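Local coordinates for protein HigA antitoxin (Streptococcus pneumoniae TIGR4, PDB 6AF4) that is the antitoxin of a HigBA-type toxin-antitoxin pair and, as a helix-turn-helix protein, probably binds DNA, at residues D74-V79 / K85-V90. Residues are numbered along the deposited sequence; the frame is centred on the assembly and turned at random.
Sequences DTVLKV and KTLAVV
L77 reaches out from helix 74-79 and lays one methyl, CD2, on strand 85-90 at the junction of T86 and L87. That methyl meets CG2 of T86 at 3.8 Å and lies 4.1 Å from CB of L87, so the two side chains of consecutive strand residues share a single leucine branch. The leucine's CG stands anti to its carbonyl carbon, beside the backbone N (chi1 -70°), and the second torsion brings the branch nearer the strand than its root suggests. From the preceding residue, CG1 of V76 touches CD1 of L87 at 4.1 Å, the valine and leucine side chains crossing at about a right angle. All four touching residues are buried; their side chains meet through carbon atoms, and the leucine methyl also lies against the backbone N of L87. The hydroxyl of T86 turns back on its own strand: OG1 donates to O of K85 at 2.6 Å. Around this close part, L73, L80 and M28 also pack on L87, while M28 of the second subunit covers L77. The rest is looser: the strand runs on from L87 away from the helix, with A88 turned from it, and K78 starts off away from the strand and packs on E25 of the second subunit. D74, partly exposed, instead forms a salt bridge with R29 of the second subunit. The segment axes approach to 7.5 Å at 134°. The arrangement is that of a helix-turn-helix domain of the XRE family, whose last helix, 73-82, packs on a C-terminal strand that pairs antiparallel with the second subunit's.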
# COMPACT_ATOMS: atom_id res chain seq x y z
N ASP H 74 -2.12 4.53 4.25
CA ASP H 74 -3.31 5.00 4.90
C ASP H 74 -4.14 5.86 3.99
O ASP H 74 -5.34 5.77 3.98
CB ASP H 74 -2.94 5.71 6.19
CG ASP H 74 -2.58 4.74 7.28
OD1 ASP H 74 -2.99 3.58 7.21
OD2 ASP H 74 -1.88 5.15 8.21
N THR H 75 -3.47 6.69 3.21
CA THR H 75 -4.14 7.56 2.25
C THR H 75 -4.76 6.75 1.12
O THR H 75 -5.87 7.04 0.68
CB THR H 75 -3.15 8.58 1.67
OG1 THR H 75 -2.15 7.90 0.90
CG2 THR H 75 -2.47 9.36 2.78
N VAL H 76 -4.03 5.74 0.64
CA VAL H 76 -4.52 4.86 -0.42
C VAL H 76 -5.80 4.16 0.00
O VAL H 76 -6.78 4.12 -0.75
CB VAL H 76 -3.47 3.80 -0.82
CG1 VAL H 76 -4.04 2.84 -1.86
CG2 VAL H 76 -2.22 4.47 -1.36
N LEU H 77 -5.79 3.60 1.21
CA LEU H 77 -6.95 2.90 1.76
C LEU H 77 -8.14 3.84 1.93
O LEU H 77 -9.29 3.43 1.75
CB LEU H 77 -6.60 2.24 3.09
CG LEU H 77 -5.65 1.04 3.04
CD1 LEU H 77 -5.12 0.71 4.43
CD2 LEU H 77 -6.35 -0.17 2.44
N LYS H 78 -7.86 5.09 2.28
CA LYS H 78 -8.91 6.10 2.43
C LYS H 78 -9.56 6.44 1.09
O LYS H 78 -10.79 6.43 0.96
CB LYS H 78 -8.35 7.38 3.05
CG LYS H 78 -8.12 7.32 4.55
CD LYS H 78 -7.79 8.70 5.11
CE LYS H 78 -7.29 8.62 6.54
NZ LYS H 78 -6.96 9.98 7.07
N VAL H 79 -8.73 6.74 0.10
CA VAL H 79 -9.22 7.10 -1.23
C VAL H 79 -9.99 5.94 -1.86
O VAL H 79 -11.06 6.14 -2.44
CB VAL H 79 -8.06 7.51 -2.16
CG1 VAL H 79 -8.56 7.70 -3.58
CG2 VAL H 79 -7.40 8.78 -1.64
N LYS H 85 -13.51 0.33 -3.03
CA LYS H 85 -12.46 -0.68 -3.04
C LYS H 85 -11.54 -0.55 -1.84
O LYS H 85 -11.67 0.38 -1.04
CB LYS H 85 -11.64 -0.60 -4.33
CG LYS H 85 -12.27 -1.30 -5.53
CD LYS H 85 -13.21 -0.40 -6.29
CE LYS H 85 -13.72 -1.08 -7.55
NZ LYS H 85 -14.44 -0.14 -8.44
N THR H 86 -10.59 -1.49 -1.72
CA THR H 86 -9.59 -1.48 -0.66
C THR H 86 -8.55 -2.55 -1.03
O THR H 86 -8.73 -3.27 -2.01
CB THR H 86 -10.27 -1.67 0.75
OG1 THR H 86 -10.63 -0.39 1.27
CG2 THR H 86 -9.41 -2.39 1.79
N LEU H 87 -7.46 -2.65 -0.27
CA LEU H 87 -6.39 -3.61 -0.54
C LEU H 87 -6.50 -4.85 0.34
O LEU H 87 -6.96 -4.77 1.48
CB LEU H 87 -5.03 -2.95 -0.34
CG LEU H 87 -4.73 -1.76 -1.24
CD1 LEU H 87 -3.43 -1.09 -0.81
CD2 LEU H 87 -4.65 -2.21 -2.69
N ALA H 88 -6.10 -5.99 -0.21
CA ALA H 88 -6.03 -7.23 0.55
C ALA H 88 -4.68 -7.90 0.34
O ALA H 88 -4.04 -7.72 -0.69
CB ALA H 88 -7.15 -8.17 0.14
N VAL H 89 -4.24 -8.68 1.33
CA VAL H 89 -3.00 -9.43 1.18
C VAL H 89 -3.28 -10.77 0.51
O VAL H 89 -3.98 -11.62 1.07
CB VAL H 89 -2.31 -9.67 2.53
CG1 VAL H 89 -1.11 -10.60 2.35
CG2 VAL H 89 -1.88 -8.35 3.15
N VAL H 90 -2.73 -10.96 -0.68
CA VAL H 90 -2.98 -12.16 -1.47
C VAL H 90 -1.66 -12.82 -1.87
O VAL H 90 -0.63 -12.16 -1.92
CB VAL H 90 -3.80 -11.84 -2.74
CG1 VAL H 90 -5.15 -11.26 -2.36
CG2 VAL H 90 -3.04 -10.88 -3.65